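UPF0098 protein YbcL (Escherichia coli, PDB 1FUX) is of unknown function but belongs to the PEBP family, whose mammalian members include the Raf kinase inhibitor protein, and is a periplasmic homodimer. Local coordinates at residues A[46-51]-A[69-74]; A[50-55]-A[120-125]; A[64-69]-A[94-99]; A[127-132]-A[148-153]. All blocks are in the same frame, centred on the assembly; numbering follows the deposited sequence.

Contact 1 (A[46-51]-A[69-74]); sequences KSFAVT and VNIPAT
F48 and I71 face each other across the beta hairpin of strands 47-54 and 63-72, in the central antiparallel sheet of this PEBP-family fold. They form a hydrogen-bonded pair. F48 N donates to I71 O at 2.7 Å, in the carbonyl plane and on a lone pair. I71 N returns a bond to F48 O at 3.0 Å, tilted from that carbonyl plane. Both side chains lie on the same face of the sheet, and F48 CB sits 3.9 Å from I71 CB.

In F48, CG lies anti to the carbonyl carbon (chi1 -62°). This carries the ring along the end of the partner strand, where its edge meets two backbone carbonyls. F48 CD1 is 3.5 Å from P72 O, and F48 CE1 is 3.3 Å from A73 O, both near the ring plane. The ring also meets W38, with the planes at about 55°. With an alanine here, W38 would probably face a gap, and the carbonyls of P72 and A73 would lose the ring edge beside them. I71 sends its CD1 the other way along the strand, toward V50 CG2.

A73 lies just past the strand, at the open end of the hairpin. Its CB packs on K46 C at 3.8 Å. A water accepts from A73 N and donates to K46 O. A second water accepts from N70 N and donates to S47 OG, whose other partner is T129 O. Beside the main pair, S47 CA makes a CA-H...O contact of 3.1 Å with I71 O.

Contact 2 (A[50-55]-A[120-125]); sequences VTVYDP and YQFKVW
The F122 ring carries V52 on one face. V52 CG1 sits over the centre, 3.9 Å from the ring centroid and 12° off the normal, a CH-pi contact. V52 CG2 rests over the same ring, 3.6 Å from F122 CD2. V52 has CG1 anti to its backbone nitrogen (chi1 178°), which brings both methyls against the ring. The W125 indole has K123 CE over one face, toward the rim. At its edge, W125 NE1 donates to T51 OG1 at 3.0 Å, almost in the ring plane. A water lies 2.7 Å from T51 OG1 and donates to Q121 O. The Y53 ring meets the Q121 amide at its edge, with Y53 CD2 3.5 Å from Q121 NE2. The ring and amide planes are 32° apart. P55 packs on the same amide, CG near Q121 OE1 and CD near Q121 CD and NE2.

The backbones form a regular antiparallel ladder. T51 pairs with K123 and Y53 with Q121, each through two N-H...O bonds. V50, V52, F122 and V124 line one face of the sheet. T51, Y53, Q121 and K123 lie on the other.

Strand 47-54 is flanked here by strand 118-127 and, on its other edge, by strand 63-72. V50 and V52 also pack on W66. T51 and W125 touch L147 of helix 140-148, while F122 touches P159 of strand 151-161.

Contact 3 (A[64-69]-A[94-99]); sequences WHWTVV and AVQGRN
W66 and Q96 join by their side chains. W66 NE1 donates to Q96 OE1 at 2.9 Å, in a nearly straight bond (169°). The oxygen lies in the indole plane, and the nitrogen lies in the carbonyl plane of the amide. Ring and amide planes are 79° apart, so the amide stands steeply against the ring edge. The other end of the amide is also used, as Q96 NE2 bonds to R84 O. A phenylalanine in place of W66 would probably leave the buried Q96 OE1 without this donor, and the amide freer to turn.

The backbone bonds are fewer than in a full strand pair. V69 and V95 exchange two: V69 N to V95 O at 2.8 Å and V95 N to V69 O at 2.9 Å. G97 N then donates to T67 O at 3.1 Å, from above the carbonyl plane. It also makes a weak bond to T67 OG1. Beyond G97 the segments are bridged by water. One water accepts from T67 OG1 and donates to R98 O. Another accepts from T67 N and donates to G97 O.

N99 turns its CB toward the carbonyls, 3.4 Å from W64 O. Its amide is held elsewhere, OD1 by Y103 N and ND2 by G105 O. R98 and W64 bond to N137 and S61 of the second subunit.

H65 and W66 both face V52, a classic beta bulge in strand 63-72. The short strand 95-96 is an outermost strand of this antiparallel PEBP-family sheet.

Contact 4 (A[127-132]-A[148-153]); sequences LKTEKI and NANKIA
K128 lies across N150, and its side chain can be followed along the end of the sheet. K128 CB is 3.9 Å from both N150 O and I152 CD1. CG sits between the backbone nitrogen and the carbonyl carbon (chi1 75°), which starts the chain out over the 149-150 turn. K128 CG lies 3.7 Å from N150 O. The chain then runs extended, crossing the N150 side chain at about a right angle. K128 CE reaches A149 O at 3.4 Å and also passes near N150 CA. At the tip, K128 NZ is 3.5 Å from A149 O.

The backbone of K128 makes the firm link. K128 N donates to N150 O at 2.9 Å, with an angle of 165° at the hydrogen and in the carbonyl plane. The same oxygen takes a CA-H...O contact from L127 CA. L127 and K151 thus form an antiparallel non-hydrogen-bonded pair whose side chains diverge. I152 comes in beside them, with CG1 3.6 Å from K128 N.

N150 has the most surface covered here. Its CB and CG stand beside T129, and its ND2 packs near I132 CG2. The same ND2 bonds to M146 O, which ties the asparagine back to helix 140-148.

I152 and A153 both face A126, a classic beta bulge in strand 151-161. The segment 148-153 leads from the end of helix 140-148 into that strand. The segment 127-132 leaves strand 118-127. L127 packs on L147 of the helix, while I132 touches both L147 and V69 of strand 63-72.

Overall arrangement
Contacts 1, 2 and 3 join successive neighbours in one antiparallel sheet, in the order 95-96, 63-72, 47-54, 118-127. Contact 4 lies where the last of these meets strand 151-161. Contact 2 is nearest the centre of the chain and has the most regular ladder. Contacts 1 and 2 share V50 and T51, and contacts 1 and 3 share V69. Contact 3 is also buried, but adds an indole-to-amide bond to its short ladder, and waters bridge it where the strands part. Contact 4 is the most exposed, with a single backbone bond across it and a lysine over a turn. It meets contact 1 through S47 OG and T129 O.

Contact 1 (A[46-51]-A[69-74])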
loop_
_atom_site.group_PDB
_atom_site.type_symbol
_atom_site.label_atom_id
_atom_site.label_comp_id
_atom_site.label_asym_id
_atom_site.label_seq_id
_atom_site.Cartn_x
_atom_site.Cartn_y
_atom_site.Cartn_z
ATOM N N LYS A 46 3.545 23.021 11.892
ATOM C CA LYS A 46 4.958 22.863 12.155
ATOM C C LYS A 46 5.743 22.103 11.077
ATOM O O LYS A 46 6.948 21.868 11.161
ATOM C CB LYS A 46 5.202 22.159 13.499
ATOM C CG LYS A 46 4.057 22.380 14.460
ATOM C CD LYS A 46 4.325 22.336 15.924
ATOM C CE LYS A 46 4.296 23.728 16.571
ATOM N NZ LYS A 46 5.281 23.661 17.711
ATOM N N SER A 47 5.030 21.683 10.061
ATOM C CA SER A 47 5.575 21.050 8.880
ATOM C C SER A 47 4.427 20.728 7.896
ATOM O O SER A 47 3.228 20.770 8.214
ATOM C CB SER A 47 6.420 19.815 9.083
ATOM O OG SER A 47 5.614 18.728 9.520
ATOM N N PHE A 48 4.865 20.463 6.661
ATOM C CA PHE A 48 3.880 20.110 5.636
ATOM C C PHE A 48 4.216 18.740 5.007
ATOM O O PHE A 48 5.325 18.234 5.186
ATOM C CB PHE A 48 3.832 21.139 4.489
ATOM C CG PHE A 48 3.426 22.530 4.935
ATOM C CD1 PHE A 48 4.418 23.474 5.223
ATOM C CD2 PHE A 48 2.095 22.854 5.050
ATOM C CE1 PHE A 48 4.005 24.759 5.611
ATOM C CE2 PHE A 48 1.682 24.124 5.464
ATOM C CZ PHE A 48 2.668 25.076 5.727
ATOM N N ALA A 49 3.180 18.172 4.377
ATOM C CA ALA A 49 3.454 16.868 3.707
ATOM C C ALA A 49 2.644 16.878 2.440
ATOM O O ALA A 49 1.637 17.611 2.340
ATOM C CB ALA A 49 3.118 15.746 4.664
ATOM N N VAL A 50 3.066 16.125 1.404
ATOM C CA VAL A 50 2.253 16.044 0.195
ATOM C C VAL A 50 2.076 14.529 -0.118
ATOM O O VAL A 50 3.089 13.841 -0.036
ATOM C CB VAL A 50 2.868 16.744 -1.033
ATOM C CG1 VAL A 50 2.097 16.472 -2.330
ATOM C CG2 VAL A 50 2.793 18.260 -0.754
ATOM N N THR A 51 0.871 14.103 -0.458
ATOM C CA THR A 51 0.696 12.695 -0.833
ATOM C C THR A 51 -0.051 12.687 -2.145
ATOM O O THR A 51 -0.840 13.576 -2.478
ATOM C CB THR A 51 -0.083 11.814 0.184
ATOM O OG1 THR A 51 -1.356 12.392 0.497
ATOM C CG2 THR A 51 0.732 11.592 1.463
ATOM N N VAL A 69 7.400 14.244 3.145
ATOM C CA VAL A 69 7.008 14.780 4.453
ATOM C C VAL A 69 8.168 15.638 4.941
ATOM O O VAL A 69 9.230 15.711 4.301
ATOM C CB VAL A 69 6.668 13.711 5.492
ATOM C CG1 VAL A 69 5.564 12.737 5.031
ATOM C CG2 VAL A 69 7.876 12.866 5.848
ATOM N N ASN A 70 7.927 16.248 6.120
ATOM C CA ASN A 70 8.969 17.063 6.757
ATOM C C ASN A 70 9.315 18.270 5.892
ATOM O O ASN A 70 10.445 18.795 5.923
ATOM C CB ASN A 70 10.169 16.239 7.182
ATOM C CG ASN A 70 9.914 15.113 8.190
ATOM O OD1 ASN A 70 8.867 15.093 8.810
ATOM N ND2 ASN A 70 10.835 14.182 8.370
ATOM N N ILE A 71 8.311 18.784 5.201
ATOM C CA ILE A 71 8.471 20.045 4.495
ATOM C C ILE A 71 8.448 21.103 5.618
ATOM O O ILE A 71 7.488 21.189 6.390
ATOM C CB ILE A 71 7.438 20.277 3.427
ATOM C CG1 ILE A 71 7.510 19.173 2.331
ATOM C CG2 ILE A 71 7.693 21.641 2.794
ATOM C CD1 ILE A 71 6.226 19.133 1.516
ATOM N N PRO A 72 9.523 21.871 5.727
ATOM C CA PRO A 72 9.586 22.905 6.762
ATOM C C PRO A 72 8.380 23.807 6.706
ATOM O O PRO A 72 7.809 24.217 5.695
ATOM C CB PRO A 72 10.888 23.661 6.496
ATOM C CG PRO A 72 11.691 22.773 5.633
ATOM C CD PRO A 72 10.742 21.823 4.913
ATOM N N ALA A 73 7.931 24.260 7.897
ATOM C CA ALA A 73 6.773 25.133 8.028
ATOM C C ALA A 73 6.962 26.457 7.297
ATOM O O ALA A 73 5.953 27.067 7.011
ATOM C CB ALA A 73 6.439 25.480 9.484
ATOM N N THR A 74 8.186 26.851 6.975
ATOM C CA THR A 74 8.404 28.066 6.201
ATOM C C THR A 74 8.246 27.924 4.692
ATOM O O THR A 74 8.331 28.966 4.004
ATOM C CB THR A 74 9.831 28.616 6.378
ATOM O OG1 THR A 74 10.791 27.579 6.519
ATOM C CG2 THR A 74 9.888 29.502 7.628
HETATM O O HOH W 1 9.444 23.425 10.028
HETATM O O HOH W 2 6.163 16.333 8.337
#

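Contact 2 (A[50-55]-A[120-125])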
loop_
_atom_site.group_PDB
_atom_site.type_symbol
_atom_site.label_atom_id
_atom_site.label_comp_id
_atom_site.label_asym_id
_atom_site.label_seq_id
_atom_site.Cartn_x
_atom_site.Cartn_y
_atom_site.Cartn_z
ATOM N N VAL A 50 3.066 16.125 1.404
ATOM C CA VAL A 50 2.253 16.044 0.195
ATOM C C VAL A 50 2.076 14.529 -0.118
ATOM O O VAL A 50 3.089 13.841 -0.036
ATOM C CB VAL A 50 2.868 16.744 -1.033
ATOM C CG1 VAL A 50 2.097 16.472 -2.330
ATOM C CG2 VAL A 50 2.793 18.260 -0.754
ATOM N N THR A 51 0.871 14.103 -0.458
ATOM C CA THR A 51 0.696 12.695 -0.833
ATOM C C THR A 51 -0.051 12.687 -2.145
ATOM O O THR A 51 -0.840 13.576 -2.478
ATOM C CB THR A 51 -0.083 11.814 0.184
ATOM O OG1 THR A 51 -1.356 12.392 0.497
ATOM C CG2 THR A 51 0.732 11.592 1.463
ATOM N N VAL A 52 0.100 11.582 -2.943
ATOM C CA VAL A 52 -0.587 11.436 -4.202
ATOM C C VAL A 52 -1.096 9.978 -4.173
ATOM O O VAL A 52 -0.289 9.044 -4.004
ATOM C CB VAL A 52 0.264 11.654 -5.460
ATOM C CG1 VAL A 52 -0.564 11.433 -6.716
ATOM C CG2 VAL A 52 0.901 13.060 -5.394
ATOM N N TYR A 53 -2.403 9.853 -4.282
ATOM C CA TYR A 53 -3.045 8.543 -4.117
ATOM C C TYR A 53 -4.152 8.310 -5.120
ATOM O O TYR A 53 -4.875 9.263 -5.429
ATOM C CB TYR A 53 -3.653 8.478 -2.711
ATOM C CG TYR A 53 -4.262 7.107 -2.354
ATOM C CD1 TYR A 53 -3.451 6.046 -1.970
ATOM C CD2 TYR A 53 -5.609 6.969 -2.337
ATOM C CE1 TYR A 53 -4.055 4.817 -1.649
ATOM C CE2 TYR A 53 -6.246 5.771 -1.964
ATOM C CZ TYR A 53 -5.426 4.711 -1.654
ATOM O OH TYR A 53 -6.038 3.503 -1.262
ATOM N N ASP A 54 -4.211 7.092 -5.662
ATOM C CA ASP A 54 -5.296 6.733 -6.583
ATOM C C ASP A 54 -6.106 5.619 -5.935
ATOM O O ASP A 54 -5.707 4.468 -5.916
ATOM C CB ASP A 54 -4.635 6.216 -7.879
ATOM C CG ASP A 54 -5.646 5.664 -8.859
ATOM O OD1 ASP A 54 -6.869 5.844 -8.690
ATOM O OD2 ASP A 54 -5.191 4.989 -9.828
ATOM N N PRO A 55 -7.343 5.938 -5.520
ATOM C CA PRO A 55 -8.221 4.955 -4.926
ATOM C C PRO A 55 -8.797 3.987 -5.951
ATOM O O PRO A 55 -9.271 2.937 -5.513
ATOM C CB PRO A 55 -9.287 5.831 -4.304
ATOM C CG PRO A 55 -9.353 7.076 -5.133
ATOM C CD PRO A 55 -7.901 7.324 -5.582
ATOM N N TYR A 120 -6.690 11.031 -9.398
ATOM C CA TYR A 120 -5.439 11.058 -8.659
ATOM C C TYR A 120 -5.527 12.158 -7.608
ATOM O O TYR A 120 -5.654 13.325 -8.044
ATOM C CB TYR A 120 -4.248 11.328 -9.625
ATOM C CG TYR A 120 -4.203 10.146 -10.564
ATOM C CD1 TYR A 120 -4.963 10.121 -11.720
ATOM C CD2 TYR A 120 -3.381 9.049 -10.252
ATOM C CE1 TYR A 120 -4.940 9.023 -12.573
ATOM C CE2 TYR A 120 -3.384 7.918 -11.091
ATOM C CZ TYR A 120 -4.139 7.941 -12.240
ATOM O OH TYR A 120 -4.184 6.854 -13.095
ATOM N N GLN A 121 -5.579 11.793 -6.346
ATOM C CA GLN A 121 -5.721 12.807 -5.291
ATOM C C GLN A 121 -4.361 13.334 -4.896
ATOM O O GLN A 121 -3.523 12.654 -4.283
ATOM C CB GLN A 121 -6.446 12.245 -4.059
ATOM C CG GLN A 121 -7.686 11.432 -4.313
ATOM C CD GLN A 121 -8.306 10.499 -3.319
ATOM O OE1 GLN A 121 -9.549 10.304 -3.291
ATOM N NE2 GLN A 121 -7.641 9.798 -2.420
ATOM N N PHE A 122 -4.120 14.613 -5.237
ATOM C CA PHE A 122 -2.890 15.318 -4.882
ATOM C C PHE A 122 -3.293 16.117 -3.641
ATOM O O PHE A 122 -4.085 17.066 -3.743
ATOM C CB PHE A 122 -2.397 16.290 -5.964
ATOM C CG PHE A 122 -1.736 15.618 -7.140
ATOM C CD1 PHE A 122 -2.474 14.859 -8.054
ATOM C CD2 PHE A 122 -0.376 15.775 -7.294
ATOM C CE1 PHE A 122 -1.802 14.248 -9.117
ATOM C CE2 PHE A 122 0.298 15.167 -8.350
ATOM C CZ PHE A 122 -0.450 14.428 -9.257
ATOM N N LYS A 123 -2.719 15.756 -2.507
ATOM C CA LYS A 123 -3.145 16.343 -1.249
ATOM C C LYS A 123 -2.018 16.919 -0.427
ATOM O O LYS A 123 -0.953 16.339 -0.228
ATOM C CB LYS A 123 -3.807 15.161 -0.483
ATOM C CG LYS A 123 -4.322 15.464 0.938
ATOM C CD LYS A 123 -5.347 14.332 1.175
ATOM C CE LYS A 123 -5.812 14.208 2.605
ATOM N NZ LYS A 123 -6.596 12.924 2.763
ATOM N N VAL A 124 -2.202 18.185 0.044
ATOM C CA VAL A 124 -1.222 18.772 0.916
ATOM C C VAL A 124 -1.741 18.750 2.352
ATOM O O VAL A 124 -2.922 19.035 2.578
ATOM C CB VAL A 124 -0.959 20.275 0.524
ATOM C CG1 VAL A 124 0.209 20.718 1.381
ATOM C CG2 VAL A 124 -0.650 20.309 -0.966
ATOM N N TRP A 125 -0.918 18.437 3.310
ATOM C CA TRP A 125 -1.200 18.308 4.712
ATOM C C TRP A 125 -0.439 19.328 5.559
ATOM O O TRP A 125 0.776 19.436 5.412
ATOM C CB TRP A 125 -0.760 16.946 5.295
ATOM C CG TRP A 125 -1.242 15.762 4.511
ATOM C CD1 TRP A 125 -0.933 15.446 3.212
ATOM C CD2 TRP A 125 -2.071 14.687 4.989
ATOM N NE1 TRP A 125 -1.559 14.273 2.820
ATOM C CE2 TRP A 125 -2.218 13.773 3.917
ATOM C CE3 TRP A 125 -2.666 14.434 6.229
ATOM C CZ2 TRP A 125 -2.966 12.608 4.069
ATOM C CZ3 TRP A 125 -3.422 13.282 6.356
ATOM C CH2 TRP A 125 -3.544 12.395 5.295
HETATM O O HOH W 3 -3.206 11.716 -1.396
#

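Contact 3 (A[64-69]-A[94-99])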
loop_
_atom_site.group_PDB
_atom_site.type_symbol
_atom_site.label_atom_id
_atom_site.label_comp_id
_atom_site.label_asym_id
_atom_site.label_seq_id
_atom_site.Cartn_x
_atom_site.Cartn_y
_atom_site.Cartn_z
ATOM N N TRP A 64 -0.249 4.236 -3.958
ATOM C CA TRP A 64 0.460 5.444 -3.471
ATOM C C TRP A 64 1.422 5.901 -4.552
ATOM O O TRP A 64 2.347 5.193 -4.915
ATOM C CB TRP A 64 1.252 5.110 -2.207
ATOM C CG TRP A 64 0.382 4.864 -1.009
ATOM C CD1 TRP A 64 0.057 3.677 -0.404
ATOM C CD2 TRP A 64 -0.274 5.892 -0.240
ATOM N NE1 TRP A 64 -0.770 3.922 0.667
ATOM C CE2 TRP A 64 -0.974 5.266 0.805
ATOM C CE3 TRP A 64 -0.344 7.291 -0.352
ATOM C CZ2 TRP A 64 -1.748 5.964 1.732
ATOM C CZ3 TRP A 64 -1.084 7.984 0.597
ATOM C CH2 TRP A 64 -1.779 7.349 1.633
ATOM N N HIS A 65 1.242 7.075 -5.148
ATOM C CA HIS A 65 2.115 7.570 -6.209
ATOM C C HIS A 65 3.239 8.439 -5.670
ATOM O O HIS A 65 4.289 8.583 -6.328
ATOM C CB HIS A 65 1.224 8.431 -7.154
ATOM C CG HIS A 65 0.435 7.539 -8.083
ATOM N ND1 HIS A 65 0.858 7.155 -9.336
ATOM C CD2 HIS A 65 -0.793 6.983 -7.910
ATOM C CE1 HIS A 65 -0.067 6.370 -9.896
ATOM N NE2 HIS A 65 -1.094 6.236 -9.019
ATOM N N TRP A 66 3.046 9.062 -4.511
ATOM C CA TRP A 66 4.140 9.897 -3.970
ATOM C C TRP A 66 3.912 10.191 -2.509
ATOM O O TRP A 66 2.742 10.422 -2.142
ATOM C CB TRP A 66 4.029 11.268 -4.697
ATOM C CG TRP A 66 5.226 12.167 -4.507
ATOM C CD1 TRP A 66 6.512 11.822 -4.177
ATOM C CD2 TRP A 66 5.240 13.584 -4.798
ATOM N NE1 TRP A 66 7.309 12.956 -4.227
ATOM C CE2 TRP A 66 6.541 14.036 -4.590
ATOM C CE3 TRP A 66 4.249 14.492 -5.181
ATOM C CZ2 TRP A 66 6.933 15.393 -4.716
ATOM C CZ3 TRP A 66 4.624 15.848 -5.351
ATOM C CH2 TRP A 66 5.963 16.284 -5.127
ATOM N N THR A 67 4.924 10.290 -1.675
ATOM C CA THR A 67 4.741 10.784 -0.314
ATOM C C THR A 67 5.978 11.677 -0.073
ATOM O O THR A 67 7.096 11.196 -0.271
ATOM C CB THR A 67 4.672 9.733 0.827
ATOM O OG1 THR A 67 5.886 8.989 0.868
ATOM C CG2 THR A 67 3.521 8.750 0.625
ATOM N N VAL A 68 5.750 12.872 0.452
ATOM C CA VAL A 68 6.865 13.743 0.807
ATOM C C VAL A 68 6.495 14.344 2.192
ATOM O O VAL A 68 5.370 14.817 2.269
ATOM C CB VAL A 68 6.991 15.072 0.026
ATOM C CG1 VAL A 68 8.325 15.761 0.379
ATOM C CG2 VAL A 68 6.832 14.893 -1.436
ATOM N N VAL A 69 7.400 14.244 3.145
ATOM C CA VAL A 69 7.008 14.780 4.453
ATOM C C VAL A 69 8.168 15.638 4.941
ATOM O O VAL A 69 9.230 15.711 4.301
ATOM C CB VAL A 69 6.668 13.711 5.492
ATOM C CG1 VAL A 69 5.564 12.737 5.031
ATOM C CG2 VAL A 69 7.876 12.866 5.848
ATOM N N ALA A 94 13.141 18.007 3.648
ATOM C CA ALA A 94 12.004 17.116 3.329
ATOM C C ALA A 94 12.562 15.763 2.995
ATOM O O ALA A 94 13.773 15.597 2.770
ATOM C CB ALA A 94 11.112 17.755 2.276
ATOM N N VAL A 95 11.729 14.731 3.111
ATOM C CA VAL A 95 12.122 13.355 2.901
ATOM C C VAL A 95 10.979 12.675 2.125
ATOM O O VAL A 95 9.836 13.062 2.377
ATOM C CB VAL A 95 12.420 12.580 4.194
ATOM C CG1 VAL A 95 12.645 11.095 3.872
ATOM C CG2 VAL A 95 13.761 13.018 4.804
ATOM N N GLN A 96 11.320 11.778 1.205
ATOM C CA GLN A 96 10.274 11.103 0.426
ATOM C C GLN A 96 10.178 9.647 0.901
ATOM O O GLN A 96 11.218 9.021 1.168
ATOM C CB GLN A 96 10.634 11.102 -1.084
ATOM C CG GLN A 96 10.935 12.542 -1.584
ATOM C CD GLN A 96 11.111 12.577 -3.114
ATOM O OE1 GLN A 96 10.129 12.715 -3.828
ATOM N NE2 GLN A 96 12.331 12.506 -3.640
ATOM N N GLY A 97 8.947 9.159 1.059
ATOM C CA GLY A 97 8.695 7.805 1.501
ATOM C C GLY A 97 8.635 6.917 0.231
ATOM O O GLY A 97 8.713 7.432 -0.879
ATOM N N ARG A 98 8.477 5.613 0.425
ATOM C CA ARG A 98 8.432 4.738 -0.754
ATOM C C ARG A 98 7.070 4.694 -1.421
ATOM O O ARG A 98 6.066 4.574 -0.716
ATOM C CB ARG A 98 8.773 3.351 -0.153
ATOM C CG ARG A 98 9.157 2.352 -1.249
ATOM C CD ARG A 98 9.308 1.024 -0.523
ATOM N NE ARG A 98 9.929 0.029 -1.354
ATOM C CZ ARG A 98 9.422 -0.988 -2.002
ATOM N NH1 ARG A 98 10.418 -1.637 -2.623
ATOM N NH2 ARG A 98 8.163 -1.395 -2.059
ATOM N N ASN A 99 6.952 4.814 -2.717
ATOM C CA ASN A 99 5.687 4.722 -3.437
ATOM C C ASN A 99 5.374 3.253 -3.783
ATOM O O ASN A 99 6.218 2.376 -3.493
ATOM C CB ASN A 99 5.708 5.670 -4.638
ATOM C CG ASN A 99 6.639 5.211 -5.725
ATOM O OD1 ASN A 99 6.973 4.031 -5.882
ATOM N ND2 ASN A 99 7.194 6.139 -6.536
HETATM O O HOH W 4 5.543 6.304 1.433
HETATM O O HOH W 5 7.202 8.958 -2.549
#

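Contact 4 (A[127-132]-A[148-153])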
loop_
_atom_site.group_PDB
_atom_site.type_symbol
_atom_site.label_atom_id
_atom_site.label_comp_id
_atom_site.label_asym_id
_atom_site.label_seq_id
_atom_site.Cartn_x
_atom_site.Cartn_y
_atom_site.Cartn_z
ATOM N N LEU A 127 0.653 19.843 9.268
ATOM C CA LEU A 127 0.766 18.986 10.439
ATOM C C LEU A 127 1.195 19.732 11.702
ATOM O O LEU A 127 1.989 20.687 11.665
ATOM C CB LEU A 127 1.784 17.896 10.134
ATOM C CG LEU A 127 1.568 17.160 8.795
ATOM C CD1 LEU A 127 2.822 16.385 8.437
ATOM C CD2 LEU A 127 0.328 16.294 8.845
ATOM N N LYS A 128 0.758 19.161 12.837
ATOM C CA LYS A 128 1.083 19.709 14.143
ATOM C C LYS A 128 2.420 19.274 14.696
ATOM O O LYS A 128 2.724 19.590 15.860
ATOM C CB LYS A 128 -0.010 19.314 15.159
ATOM C CG LYS A 128 0.052 17.859 15.623
ATOM C CD LYS A 128 -1.170 17.569 16.492
ATOM C CE LYS A 128 -1.458 16.081 16.613
ATOM N NZ LYS A 128 -2.911 15.839 16.885
ATOM N N THR A 129 3.277 18.598 13.951
ATOM C CA THR A 129 4.575 18.172 14.398
ATOM C C THR A 129 5.670 18.619 13.411
ATOM O O THR A 129 5.353 18.715 12.230
ATOM C CB THR A 129 4.730 16.638 14.436
ATOM O OG1 THR A 129 3.462 16.083 14.785
ATOM C CG2 THR A 129 5.823 16.301 15.423
ATOM N N GLU A 130 6.856 18.903 13.913
ATOM C CA GLU A 130 7.939 19.313 13.030
ATOM C C GLU A 130 8.526 18.160 12.228
ATOM O O GLU A 130 8.965 18.385 11.099
ATOM C CB GLU A 130 9.064 19.989 13.818
ATOM C CG GLU A 130 10.396 20.051 13.095
ATOM C CD GLU A 130 11.544 20.575 13.937
ATOM O OE1 GLU A 130 11.532 21.803 14.214
ATOM O OE2 GLU A 130 12.420 19.763 14.303
ATOM N N LYS A 131 8.720 16.995 12.812
ATOM C CA LYS A 131 9.360 15.886 12.127
ATOM C C LYS A 131 8.636 14.566 12.405
ATOM O O LYS A 131 8.356 14.317 13.576
ATOM C CB LYS A 131 10.791 15.633 12.589
ATOM C CG LYS A 131 11.907 16.526 12.105
ATOM C CD LYS A 131 12.270 16.378 10.644
ATOM C CE LYS A 131 13.319 17.434 10.284
ATOM N NZ LYS A 131 14.115 17.076 9.086
ATOM N N ILE A 132 8.445 13.781 11.361
ATOM C CA ILE A 132 7.856 12.447 11.561
ATOM C C ILE A 132 8.924 11.486 11.057
ATOM O O ILE A 132 9.682 11.897 10.177
ATOM C CB ILE A 132 6.485 12.244 10.929
ATOM C CG1 ILE A 132 6.329 12.693 9.464
ATOM C CG2 ILE A 132 5.414 12.937 11.781
ATOM C CD1 ILE A 132 5.278 11.778 8.797
ATOM N N ASN A 148 -2.204 11.088 9.259
ATOM C CA ASN A 148 -3.553 11.231 9.839
ATOM C C ASN A 148 -3.469 11.518 11.331
ATOM O O ASN A 148 -4.361 12.220 11.808
ATOM C CB ASN A 148 -4.450 10.037 9.603
ATOM C CG ASN A 148 -5.072 10.041 8.235
ATOM O OD1 ASN A 148 -5.696 10.969 7.695
ATOM N ND2 ASN A 148 -4.920 8.877 7.622
ATOM N N ALA A 149 -2.516 11.007 12.066
ATOM C CA ALA A 149 -2.306 11.247 13.483
ATOM C C ALA A 149 -1.814 12.656 13.799
ATOM O O ALA A 149 -1.883 13.137 14.935
ATOM C CB ALA A 149 -1.242 10.265 14.006
ATOM N N ASN A 150 -1.228 13.336 12.814
ATOM C CA ASN A 150 -0.676 14.684 13.046
ATOM C C ASN A 150 -1.370 15.743 12.232
ATOM O O ASN A 150 -0.973 16.930 12.236
ATOM C CB ASN A 150 0.825 14.623 12.740
ATOM C CG ASN A 150 1.561 13.761 13.741
ATOM O OD1 ASN A 150 1.876 14.219 14.839
ATOM N ND2 ASN A 150 1.850 12.506 13.454
ATOM N N LYS A 151 -2.415 15.414 11.507
ATOM C CA LYS A 151 -3.156 16.348 10.684
ATOM C C LYS A 151 -3.806 17.531 11.424
ATOM O O LYS A 151 -4.506 17.307 12.411
ATOM C CB LYS A 151 -4.313 15.631 9.992
ATOM C CG LYS A 151 -4.953 16.375 8.843
ATOM C CD LYS A 151 -6.193 15.603 8.349
ATOM C CE LYS A 151 -7.239 16.564 7.794
ATOM N NZ LYS A 151 -8.205 15.937 6.834
ATOM N N ILE A 152 -3.647 18.734 10.884
ATOM C CA ILE A 152 -4.378 19.914 11.333
ATOM C C ILE A 152 -5.429 20.144 10.259
ATOM O O ILE A 152 -6.620 20.266 10.495
ATOM C CB ILE A 152 -3.499 21.174 11.489
ATOM C CG1 ILE A 152 -2.404 20.926 12.491
ATOM C CG2 ILE A 152 -4.367 22.379 11.858
ATOM C CD1 ILE A 152 -1.629 22.140 12.979
ATOM N N ALA A 153 -4.977 20.224 8.986
ATOM C CA ALA A 153 -5.857 20.459 7.872
ATOM C C ALA A 153 -5.311 19.898 6.560
ATOM O O ALA A 153 -4.102 19.618 6.499
ATOM C CB ALA A 153 -6.063 21.969 7.652
#